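Long-range contacts in putative S-adenosyl-L-methionine-dependent Methyltransferase (Methanococcus maripaludis, PDB 3DLC), which binds S-adenosylmethionine and is probably a methyltransferase, tentatively grouped with sterol C-methylating enzymes: residues G100-I105 with F122-V127; I50-G55 with A71-K76; A130-Y135 with L190-I195. One frame throughout, in Å; residues are numbered along the deposited sequence.

Contact 1. Residues G100-I105 with F122-V127; sequences GDVHNI and FFWEDV. With SAM (S-adenosylmethionine), chain C.
His103 and Val102 meet Glu125 and Trp124 in a loop-to-loop contact beside the adenine of S-adenosylmethionine, in a Rossmann-like methyltransferase fold. Residues 100-105 follow strand 95-99, and residues 122-127 lead into helix 127-137. The apolar half is a CH-pi contact: Val102 CG1 stands over one face of the Trp124 indole, 3.8 Å from the centroid of its five-membered ring and 7° off the normal. A chi1 of 69°, with CG1 between backbone N and carbonyl carbon, aims this methyl at the indole. A hydrogen bond from Trp124 NE1 to Ser120 OG helps fix the indole's rotation, and its edge atom CD1 lies 3.5 Å from the ligand's N7. In the polar half His103 NE2 donates to Glu125 O at 2.5 Å, from above the carbonyl plane; with Glu125 in two conformers, the short length deserves caution. His103 ND1 bonds to Asp101 OD1 at 2.7 Å. A leucine in place of His103 would probably leave Glu125 O without this donor and the Asp101 carboxylate less firmly oriented. That carboxylate closes an Asx turn, OD1 accepting from His103 N. SAM N6 donates to Asp101 OD1 at 3.1 Å, and Val102 N to SAM N1 at 3.2 Å.

Contact 2. Residues I50-G55 with A71-K76; sequences IGSGPG and ALDFSK. With SAM (S-adenosylmethionine), chain C.
Ile50 pairs with Leu72 as a parallel beta bridge, their side chains on the same face of the sheet, where strand 46-50 gives way to the glycine-rich turn that cradles the cofactor in class I methyltransferases. At Gly51 the chain leaves the strand: its N donates to Leu72 O at 2.7 Å, nearly along the C=O axis, while its own O accepts from the ligand's amino N. A side chain at Gly51 would probably run into the ribose O4', and the positive phi suits glycine as well. Ser52 N gives Leu72 O a second donor, from above the carbonyl plane. A chi1 of 44° tucks Ser52 OG between its backbone N and carbonyl carbon, which lays it against the strand, 3.3 Å from Ala71 CB. Gly53 N donates to Asp73 OD2 at 2.8 Å, from above the carboxylate plane. Asp73 thereby joins turn and ligand: OD2 accepts from SAM O3' at 2.6 Å and OD1 from SAM O2' at 2.7 Å, the ribose grip expected of an acidic residue at the end of this strand. OD1 also takes Ser75 N on its anti lone pair, an Asx turn that helps fix the carboxylate. Phe74 continues the pocket, its ring centred beneath the adenine C5. Strand 66-73 lies between strands 46-50 and 95-99; Pro54 packs on helices 11-22 and 76-88, and Gly55 is the N-cap of helix 56-64.

Contact 3. Residues A130-Y135 with L190-I195; sequences AFREIY and LDEIGI. Unlike the reference sequence in segment 190-195: Ile195 (reference Val).
Ile193 packs as a bump against Phe131 and Arg132 where helix 127-137 meets the last turn of helix 180-193. Its CD1 enters the hollow between the two, 3.6 Å from Phe131 CB and 3.9 Å from Arg132 CG. One bond nearer the backbone, CG1 lies under the centre of one face of the Arg132 guanidinium, 3.8 Å from CZ, so the arginine roofs the isoleucine as the two side chains run past each other in opposite directions. Arg132 can reach across because its chain is extended from CG to NE (chi2 -176°, chi3 163°), while Glu192 bends at chi2 to present its carboxylate. The far edge of Arg132 then takes Glu192 end-on: NH1 bonds to OE1 at 2.9 Å and NH2 to OE2 at 3.0 Å. This two-pronged salt bridge is twisted, the guanidinium and carboxylate planes standing 53° apart; OE1 uses its syn lone pair, whereas OE2 is met from above the carboxylate plane. Deeper in, a second bump, Leu190 CD2, meets the Phe131 ring obliquely, 3.7 Å from CD1. Gly194, with positive phi, ends the helix in a Schellman motif and swings the chain so that Ile195 faces Tyr135. There, in one of the two modelled conformers of Ile195, CD1 sits over the middle of the phenol ring, a CH-pi contact 3.5 Å from its centroid; the reference sequence has valine at this position. Underneath, both helices pack on the sheet: Phe131 touches Ile146 of strand 142-148 and, with Leu190, Ile209 of strand 206-211, while Tyr135 rests on Ile211 of the latter strand and makes a cation-pi contact with Lys213.

Along the chain the three contacts come in series: contact 2 closes before contact 1 opens, and contact 1 before contact 3. Contacts 1 and 2, with centres about 12 Å apart, share S-adenosylmethionine and lie around strands 46-50, 66-73, 95-99 and 112-118 of one sheet; Gly100 N bonds to Asp73 O, and Trp124 packs on Ile50. Contact 3 has its centre about 12 Å from contact 1 and 21 Å from contact 2, and the side chain of Phe131 stays about 11 Å from the ligand. Helix 127-137 connects it to the pocket: Glu133 OE1 accepts from Ile105 N, and Ile134 touches Ile50. This helix therefore touches both the cofactor-binding loops and helix 180-193.

Contact 1. Residues G100-I105 with F122-V127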
loop_
_atom_site.group_PDB
_atom_site.type_symbol
_atom_site.label_atom_id
_atom_site.label_comp_id
_atom_site.label_asym_id
_atom_site.label_seq_id
_atom_site.Cartn_x
_atom_site.Cartn_y
_atom_site.Cartn_z
ATOM N N GLY A 100 0.302 -6.469 -12.351
ATOM C CA GLY A 100 -1.126 -6.692 -12.310
ATOM C C GLY A 100 -1.845 -5.596 -11.569
ATOM O O GLY A 100 -1.263 -4.690 -11.006
ATOM N N ASP A 101 -3.159 -5.720 -11.574
ATOM C CA ASP A 101 -4.101 -4.711 -11.104
ATOM C C ASP A 101 -4.925 -5.237 -9.944
ATOM O O ASP A 101 -5.350 -6.410 -9.931
ATOM C CB ASP A 101 -5.036 -4.379 -12.305
ATOM C CG ASP A 101 -5.807 -3.110 -12.167
ATOM O OD1 ASP A 101 -6.478 -2.897 -11.142
ATOM O OD2 ASP A 101 -5.735 -2.282 -13.109
ATOM N N VAL A 102 -5.154 -4.373 -8.962
ATOM C CA VAL A 102 -5.957 -4.703 -7.791
ATOM C C VAL A 102 -7.372 -5.177 -8.180
ATOM O O VAL A 102 -8.027 -5.879 -7.425
ATOM C CB VAL A 102 -6.020 -3.501 -6.809
ATOM C CG1 VAL A 102 -6.822 -2.332 -7.373
ATOM C CG2 VAL A 102 -6.553 -3.966 -5.450
ATOM N N HIS A 103 -7.833 -4.784 -9.365
ATOM C CA HIS A 103 -9.179 -5.171 -9.788
ATOM C C HIS A 103 -9.237 -6.560 -10.388
ATOM O O HIS A 103 -10.328 -7.042 -10.708
ATOM C CB HIS A 103 -9.760 -4.185 -10.794
ATOM C CG HIS A 103 -9.877 -2.799 -10.265
ATOM N ND1 HIS A 103 -8.873 -1.875 -10.417
ATOM C CD2 HIS A 103 -10.830 -2.200 -9.512
ATOM C CE1 HIS A 103 -9.242 -0.743 -9.835
ATOM N NE2 HIS A 103 -10.420 -0.915 -9.274
ATOM N N ASN A 104 -8.092 -7.214 -10.548
ATOM C CA ASN A 104 -8.054 -8.558 -11.114
ATOM C C ASN A 104 -6.717 -9.176 -10.724
ATOM O O ASN A 104 -5.795 -9.309 -11.513
ATOM C CB ASN A 104 -8.247 -8.473 -12.623
ATOM C CG ASN A 104 -8.287 -9.818 -13.247
ATOM O OD1 ASN A 104 -8.976 -10.685 -12.742
ATOM N ND2 ASN A 104 -7.586 -10.007 -14.373
ATOM N N ILE A 105 -6.624 -9.516 -9.453
ATOM C CA ILE A 105 -5.337 -9.897 -8.877
ATOM C C ILE A 105 -4.945 -11.304 -9.295
ATOM O O ILE A 105 -5.720 -12.237 -9.082
ATOM C CB ILE A 105 -5.373 -9.809 -7.334
ATOM C CG1 ILE A 105 -5.790 -8.409 -6.882
ATOM C CG2 ILE A 105 -3.987 -10.204 -6.756
ATOM C CD1 ILE A 105 -5.976 -8.255 -5.342
ATOM N N PHE A 122 -6.014 5.576 -2.826
ATOM C CA PHE A 122 -6.573 6.889 -3.139
ATOM C C PHE A 122 -6.724 7.113 -4.631
ATOM O O PHE A 122 -7.424 8.026 -5.046
ATOM C CB PHE A 122 -5.711 7.986 -2.502
ATOM C CG PHE A 122 -5.494 7.781 -1.037
ATOM C CD1 PHE A 122 -6.530 7.777 -0.141
ATOM C CD2 PHE A 122 -4.244 7.510 -0.569
ATOM C CE1 PHE A 122 -6.308 7.548 1.194
ATOM C CE2 PHE A 122 -4.015 7.266 0.775
ATOM C CZ PHE A 122 -5.040 7.296 1.647
ATOM N N PHE A 123 -6.109 6.252 -5.430
ATOM C CA PHE A 123 -6.172 6.352 -6.892
ATOM C C PHE A 123 -7.111 5.334 -7.537
ATOM O O PHE A 123 -7.485 5.502 -8.697
ATOM C CB PHE A 123 -4.774 6.157 -7.516
ATOM C CG PHE A 123 -3.775 7.196 -7.102
ATOM C CD1 PHE A 123 -3.849 8.493 -7.575
ATOM C CD2 PHE A 123 -2.733 6.879 -6.262
ATOM C CE1 PHE A 123 -2.851 9.431 -7.197
ATOM C CE2 PHE A 123 -1.783 7.787 -5.913
ATOM C CZ PHE A 123 -1.866 9.070 -6.345
ATOM N N TRP A 124 -7.490 4.280 -6.840
ATOM C CA TRP A 124 -8.225 3.200 -7.490
ATOM C C TRP A 124 -9.572 3.592 -8.014
ATOM O O TRP A 124 -10.332 4.229 -7.321
ATOM C CB TRP A 124 -8.418 1.969 -6.576
ATOM C CG TRP A 124 -7.152 1.393 -6.066
ATOM C CD1 TRP A 124 -5.889 1.545 -6.589
ATOM C CD2 TRP A 124 -7.006 0.549 -4.921
ATOM N NE1 TRP A 124 -4.974 0.863 -5.826
ATOM C CE2 TRP A 124 -5.631 0.277 -4.773
ATOM C CE3 TRP A 124 -7.891 0.011 -3.994
ATOM C CZ2 TRP A 124 -5.147 -0.518 -3.744
ATOM C CZ3 TRP A 124 -7.398 -0.749 -2.955
ATOM C CH2 TRP A 124 -6.040 -1.003 -2.839
ATOM N N GLU A 125 -9.837 3.179 -9.249
ATOM C CA GLU A 125 -11.153 3.321 -9.861
ATOM C C GLU A 125 -11.992 2.165 -9.240
ATOM O O GLU A 125 -11.433 1.299 -8.623
ATOM C CB GLU A 125 -11.012 3.169 -11.402
ATOM C CG GLU A 125 -10.135 4.255 -12.044
ATOM C CD GLU A 125 -9.752 3.990 -13.515
ATOM O OE1 GLU A 125 -10.135 2.940 -14.089
ATOM O OE2 GLU A 125 -9.042 4.848 -14.092
ATOM N N ASP A 126 -13.300 2.128 -9.348
ATOM C CA ASP A 126 -14.006 0.927 -8.853
ATOM C C ASP A 126 -13.501 0.200 -7.582
ATOM O O ASP A 126 -13.103 -0.977 -7.581
ATOM C CB ASP A 126 -14.128 -0.078 -9.989
ATOM C CG ASP A 126 -15.243 -1.068 -9.742
ATOM O OD1 ASP A 126 -15.926 -0.958 -8.689
ATOM O OD2 ASP A 126 -15.396 -1.978 -10.573
ATOM N N VAL A 127 -13.625 0.920 -6.482
ATOM C CA VAL A 127 -13.129 0.409 -5.218
ATOM C C VAL A 127 -13.911 -0.797 -4.702
ATOM O O VAL A 127 -13.345 -1.618 -3.989
ATOM C CB VAL A 127 -12.979 1.490 -4.153
ATOM C CG1 VAL A 127 -11.838 2.455 -4.566
ATOM C CG2 VAL A 127 -14.274 2.228 -3.904
HETATM N N SAM C . 3.538 1.958 -2.251
HETATM C CA SAM C . 4.632 2.821 -2.767
HETATM C C SAM C . 5.142 3.715 -1.671
HETATM O O SAM C . 4.437 3.899 -0.677
HETATM O OXT SAM C . 6.221 4.275 -1.832
HETATM C CB SAM C . 4.165 3.602 -3.980
HETATM C CG SAM C . 3.054 4.574 -3.746
HETATM S SD SAM C . 2.640 5.393 -5.299
HETATM C CE SAM C . 2.079 6.899 -4.552
HETATM C "C5'" SAM C . 1.060 4.554 -5.843
HETATM C "C4'" SAM C . 1.173 3.231 -6.659
HETATM O "O4'" SAM C . -0.051 2.452 -6.863
HETATM C "C3'" SAM C . 1.867 3.396 -8.035
HETATM O "O3'" SAM C . 3.025 2.619 -8.039
HETATM C "C2'" SAM C . 0.812 2.885 -9.018
HETATM O "O2'" SAM C . 1.281 2.356 -10.238
HETATM C "C1'" SAM C . 0.027 1.877 -8.162
HETATM N N9 SAM C . -1.352 1.643 -8.618
HETATM C C8 SAM C . -2.317 2.600 -8.828
HETATM N N7 SAM C . -3.496 2.023 -9.162
HETATM C C5 SAM C . -3.273 0.671 -9.189
HETATM C C6 SAM C . -4.084 -0.423 -9.498
HETATM N N6 SAM C . -5.356 -0.331 -9.930
HETATM N N1 SAM C . -3.539 -1.652 -9.364
HETATM C C2 SAM C . -2.227 -1.819 -8.985
HETATM N N3 SAM C . -1.380 -0.780 -8.735
HETATM C C4 SAM C . -1.940 0.424 -8.827
#

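Contact 2. Residues I50-G55 with A71-K76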
loop_
_atom_site.group_PDB
_atom_site.type_symbol
_atom_site.label_atom_id
_atom_site.label_comp_id
_atom_site.label_asym_id
_atom_site.label_seq_id
_atom_site.Cartn_x
_atom_site.Cartn_y
_atom_site.Cartn_z
ATOM N N ILE A 50 0.190 -4.171 -2.278
ATOM C CA ILE A 50 -0.595 -3.713 -3.422
ATOM C C ILE A 50 -0.245 -2.271 -3.754
ATOM O O ILE A 50 -0.290 -1.389 -2.907
ATOM C CB ILE A 50 -2.092 -3.879 -3.173
ATOM C CG1 ILE A 50 -2.418 -5.374 -2.903
ATOM C CG2 ILE A 50 -2.904 -3.330 -4.373
ATOM C CD1 ILE A 50 -3.885 -5.629 -2.590
ATOM N N GLY A 51 0.081 -2.035 -5.015
ATOM C CA GLY A 51 0.535 -0.735 -5.462
ATOM C C GLY A 51 1.910 -0.452 -4.886
ATOM O O GLY A 51 2.177 0.629 -4.348
ATOM N N SER A 52 2.796 -1.440 -5.027
ATOM C CA SER A 52 4.094 -1.443 -4.406
ATOM C C SER A 52 5.055 -0.364 -4.924
ATOM O O SER A 52 6.004 0.002 -4.231
ATOM C CB SER A 52 4.707 -2.845 -4.570
ATOM O OG SER A 52 4.514 -3.351 -5.891
ATOM N N GLY A 53 4.820 0.121 -6.144
ATOM C CA GLY A 53 5.603 1.211 -6.666
ATOM C C GLY A 53 7.076 0.840 -6.753
ATOM O O GLY A 53 7.421 -0.239 -7.207
ATOM N N PRO A 54 7.984 1.734 -6.318
ATOM C CA PRO A 54 9.404 1.409 -6.343
ATOM C C PRO A 54 9.837 0.324 -5.349
ATOM O O PRO A 54 10.994 -0.078 -5.363
ATOM C CB PRO A 54 10.082 2.739 -5.994
ATOM C CG PRO A 54 9.081 3.797 -6.317
ATOM C CD PRO A 54 7.754 3.155 -5.998
ATOM N N GLY A 55 8.909 -0.134 -4.494
ATOM C CA GLY A 55 9.135 -1.273 -3.635
ATOM C C GLY A 55 9.571 -1.017 -2.224
ATOM O O GLY A 55 9.905 -1.961 -1.509
ATOM N N ALA A 71 4.984 -8.122 -4.516
ATOM C CA ALA A 71 4.806 -6.685 -4.762
ATOM C C ALA A 71 4.045 -6.516 -6.063
ATOM O O ALA A 71 4.557 -6.772 -7.146
ATOM C CB ALA A 71 6.166 -6.024 -4.826
ATOM N N LEU A 72 2.771 -6.150 -5.932
ATOM C CA LEU A 72 1.858 -6.046 -7.063
ATOM C C LEU A 72 1.708 -4.591 -7.499
ATOM O O LEU A 72 1.358 -3.726 -6.702
ATOM C CB LEU A 72 0.484 -6.568 -6.619
ATOM C CG LEU A 72 -0.635 -6.490 -7.656
ATOM C CD1 LEU A 72 -0.446 -7.531 -8.757
ATOM C CD2 LEU A 72 -2.015 -6.698 -7.026
ATOM N N ASP A 73 1.944 -4.322 -8.766
ATOM C CA ASP A 73 1.747 -2.971 -9.296
ATOM C C ASP A 73 1.333 -3.056 -10.756
ATOM O O ASP A 73 1.817 -3.914 -11.492
ATOM C CB ASP A 73 3.014 -2.143 -9.131
ATOM C CG ASP A 73 2.729 -0.647 -9.168
ATOM O OD1 ASP A 73 2.419 -0.109 -10.245
ATOM O OD2 ASP A 73 2.796 -0.001 -8.087
ATOM N N PHE A 74 0.433 -2.183 -11.174
ATOM C CA PHE A 74 -0.069 -2.178 -12.533
ATOM C C PHE A 74 0.772 -1.399 -13.508
ATOM O O PHE A 74 0.479 -1.436 -14.705
ATOM C CB PHE A 74 -1.580 -1.791 -12.604
ATOM C CG PHE A 74 -1.911 -0.315 -12.522
ATOM C CD1 PHE A 74 -1.031 0.645 -12.043
ATOM C CD2 PHE A 74 -3.177 0.081 -12.908
ATOM C CE1 PHE A 74 -1.431 1.980 -11.989
ATOM C CE2 PHE A 74 -3.569 1.390 -12.842
ATOM C CZ PHE A 74 -2.698 2.354 -12.383
ATOM N N SER A 75 1.843 -0.759 -13.036
ATOM C CA SER A 75 2.710 0.040 -13.888
ATOM C C SER A 75 4.003 -0.688 -14.191
ATOM O O SER A 75 4.819 -0.954 -13.287
ATOM C CB SER A 75 3.022 1.387 -13.237
ATOM O OG SER A 75 4.094 1.989 -13.935
ATOM N N LYS A 76 4.203 -1.036 -15.459
ATOM C CA LYS A 76 5.440 -1.662 -15.917
ATOM C C LYS A 76 6.637 -0.814 -15.516
ATOM O O LYS A 76 7.692 -1.319 -15.203
ATOM C CB LYS A 76 5.425 -1.787 -17.456
ATOM C CG LYS A 76 6.694 -2.345 -18.045
ATOM C CD LYS A 76 6.936 -3.721 -17.589
ATOM C CE LYS A 76 8.114 -4.366 -18.310
ATOM N NZ LYS A 76 8.274 -5.781 -17.885
HETATM N N SAM C . 3.538 1.958 -2.251
HETATM C CA SAM C . 4.632 2.821 -2.767
HETATM C C SAM C . 5.142 3.715 -1.671
HETATM O O SAM C . 4.437 3.899 -0.677
HETATM O OXT SAM C . 6.221 4.275 -1.832
HETATM C CB SAM C . 4.165 3.602 -3.980
HETATM C CG SAM C . 3.054 4.574 -3.746
HETATM S SD SAM C . 2.640 5.393 -5.299
HETATM C CE SAM C . 2.079 6.899 -4.552
HETATM C "C5'" SAM C . 1.060 4.554 -5.843
HETATM C "C4'" SAM C . 1.173 3.231 -6.659
HETATM O "O4'" SAM C . -0.051 2.452 -6.863
HETATM C "C3'" SAM C . 1.867 3.396 -8.035
HETATM O "O3'" SAM C . 3.025 2.619 -8.039
HETATM C "C2'" SAM C . 0.812 2.885 -9.018
HETATM O "O2'" SAM C . 1.281 2.356 -10.238
HETATM C "C1'" SAM C . 0.027 1.877 -8.162
HETATM N N9 SAM C . -1.352 1.643 -8.618
HETATM C C8 SAM C . -2.317 2.600 -8.828
HETATM N N7 SAM C . -3.496 2.023 -9.162
HETATM C C5 SAM C . -3.273 0.671 -9.189
HETATM C C6 SAM C . -4.084 -0.423 -9.498
HETATM N N6 SAM C . -5.356 -0.331 -9.930
HETATM N N1 SAM C . -3.539 -1.652 -9.364
HETATM C C2 SAM C . -2.227 -1.819 -8.985
HETATM N N3 SAM C . -1.380 -0.780 -8.735
HETATM C C4 SAM C . -1.940 0.424 -8.827
#

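Contact 3. Residues A130-Y135 with L190-I195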
loop_
_atom_site.group_PDB
_atom_site.type_symbol
_atom_site.label_atom_id
_atom_site.label_comp_id
_atom_site.label_asym_id
_atom_site.label_seq_id
_atom_site.Cartn_x
_atom_site.Cartn_y
_atom_site.Cartn_z
ATOM N N ALA A 130 -12.213 -3.672 -6.288
ATOM C CA ALA A 130 -10.871 -3.805 -5.704
ATOM C C ALA A 130 -10.948 -4.510 -4.347
ATOM O O ALA A 130 -10.186 -5.419 -4.077
ATOM C CB ALA A 130 -10.224 -2.441 -5.549
ATOM N N PHE A 131 -11.867 -4.074 -3.484
ATOM C CA PHE A 131 -11.986 -4.690 -2.167
ATOM C C PHE A 131 -12.547 -6.096 -2.176
ATOM O O PHE A 131 -12.182 -6.900 -1.345
ATOM C CB PHE A 131 -12.658 -3.752 -1.166
ATOM C CG PHE A 131 -11.671 -2.751 -0.600
ATOM C CD1 PHE A 131 -10.841 -3.096 0.458
ATOM C CD2 PHE A 131 -11.479 -1.520 -1.208
ATOM C CE1 PHE A 131 -9.889 -2.212 0.913
ATOM C CE2 PHE A 131 -10.521 -0.639 -0.748
ATOM C CZ PHE A 131 -9.727 -0.992 0.306
ATOM N N ARG A 132 -13.386 -6.431 -3.145
ATOM C CA ARG A 132 -13.788 -7.832 -3.323
ATOM C C ARG A 132 -12.591 -8.698 -3.685
ATOM O O ARG A 132 -12.465 -9.827 -3.204
ATOM C CB ARG A 132 -14.909 -7.958 -4.356
ATOM C CG ARG A 132 -16.267 -7.527 -3.783
ATOM C CD ARG A 132 -17.394 -7.768 -4.801
ATOM N NE ARG A 132 -18.696 -7.738 -4.160
ATOM C CZ ARG A 132 -19.388 -6.654 -3.926
ATOM N NH1 ARG A 132 -19.035 -5.494 -4.422
ATOM N NH2 ARG A 132 -20.490 -6.733 -3.187
ATOM N N GLU A 133 -11.712 -8.174 -4.541
ATOM C CA GLU A 133 -10.496 -8.935 -4.897
ATOM C C GLU A 133 -9.557 -9.107 -3.700
ATOM O O GLU A 133 -8.982 -10.167 -3.471
ATOM C CB GLU A 133 -9.764 -8.259 -6.072
ATOM C CG GLU A 133 -10.355 -8.595 -7.405
ATOM C CD GLU A 133 -10.087 -10.053 -7.732
ATOM O OE1 GLU A 133 -8.949 -10.386 -8.154
ATOM O OE2 GLU A 133 -10.990 -10.885 -7.521
ATOM N N ILE A 134 -9.368 -8.027 -2.945
ATOM C CA ILE A 134 -8.556 -8.064 -1.740
ATOM C C ILE A 134 -9.101 -9.117 -0.788
ATOM O O ILE A 134 -8.363 -9.926 -0.226
ATOM C CB ILE A 134 -8.496 -6.672 -1.103
ATOM C CG1 ILE A 134 -7.624 -5.776 -1.995
ATOM C CG2 ILE A 134 -7.971 -6.707 0.333
ATOM C CD1 ILE A 134 -7.777 -4.268 -1.737
ATOM N N TYR A 135 -10.412 -9.123 -0.596
ATOM C CA TYR A 135 -10.993 -10.097 0.318
ATOM C C TYR A 135 -10.833 -11.509 -0.221
ATOM O O TYR A 135 -10.603 -12.440 0.570
ATOM C CB TYR A 135 -12.459 -9.774 0.619
ATOM C CG TYR A 135 -12.969 -10.344 1.918
ATOM C CD1 TYR A 135 -12.429 -9.924 3.115
ATOM C CD2 TYR A 135 -13.990 -11.258 1.972
ATOM C CE1 TYR A 135 -12.887 -10.358 4.313
ATOM C CE2 TYR A 135 -14.496 -11.713 3.215
ATOM C CZ TYR A 135 -13.925 -11.245 4.373
ATOM O OH TYR A 135 -14.340 -11.674 5.617
ATOM N N LEU A 190 -16.919 -1.223 2.301
ATOM C CA LEU A 190 -16.819 -2.504 2.985
ATOM C C LEU A 190 -18.202 -2.975 3.405
ATOM O O LEU A 190 -18.495 -4.172 3.385
ATOM C CB LEU A 190 -15.884 -2.406 4.198
ATOM C CG LEU A 190 -14.422 -2.019 3.868
ATOM C CD1 LEU A 190 -13.591 -2.212 5.118
ATOM C CD2 LEU A 190 -13.817 -2.822 2.691
ATOM N N ASP A 191 -19.067 -2.041 3.787
ATOM C CA ASP A 191 -20.413 -2.407 4.232
ATOM C C ASP A 191 -21.246 -2.926 3.065
ATOM O O ASP A 191 -22.055 -3.841 3.249
ATOM C CB ASP A 191 -21.062 -1.240 4.950
ATOM C CG ASP A 191 -20.395 -0.917 6.282
ATOM O OD1 ASP A 191 -19.600 -1.733 6.805
ATOM O OD2 ASP A 191 -20.701 0.162 6.807
ATOM N N GLU A 192 -21.060 -2.371 1.873
ATOM C CA GLU A 192 -21.793 -2.881 0.694
ATOM C C GLU A 192 -21.334 -4.308 0.384
ATOM O O GLU A 192 -22.156 -5.146 -0.032
ATOM C CB GLU A 192 -21.604 -1.977 -0.512
ATOM C CG GLU A 192 -22.345 -2.458 -1.791
ATOM C CD GLU A 192 -21.630 -3.523 -2.670
ATOM O OE1 GLU A 192 -20.407 -3.475 -2.853
ATOM O OE2 GLU A 192 -22.327 -4.407 -3.274
ATOM N N ILE A 193 -20.059 -4.625 0.567
ATOM C CA ILE A 193 -19.545 -5.984 0.360
ATOM C C ILE A 193 -20.077 -6.926 1.410
ATOM O O ILE A 193 -20.310 -8.100 1.150
ATOM C CB ILE A 193 -18.004 -5.993 0.299
ATOM C CG1 ILE A 193 -17.538 -5.207 -0.930
ATOM C CG2 ILE A 193 -17.464 -7.432 0.261
ATOM C CD1 ILE A 193 -16.048 -4.852 -0.900
ATOM N N GLY A 194 -20.252 -6.410 2.614
ATOM C CA GLY A 194 -20.791 -7.171 3.737
ATOM C C GLY A 194 -19.795 -7.744 4.715
ATOM O O GLY A 194 -20.096 -8.651 5.468
ATOM N N ILE A 195 -18.603 -7.158 4.736
ATOM C CA ILE A 195 -17.491 -7.591 5.574
ATOM C C ILE A 195 -17.918 -7.607 7.038
ATOM O O ILE A 195 -18.377 -6.594 7.562
ATOM C CB ILE A 195 -16.276 -6.614 5.405
ATOM C CG1 ILE A 195 -15.774 -6.587 3.945
ATOM C CG2 ILE A 195 -15.147 -6.976 6.358
ATOM C CD1 ILE A 195 -15.472 -7.937 3.355
#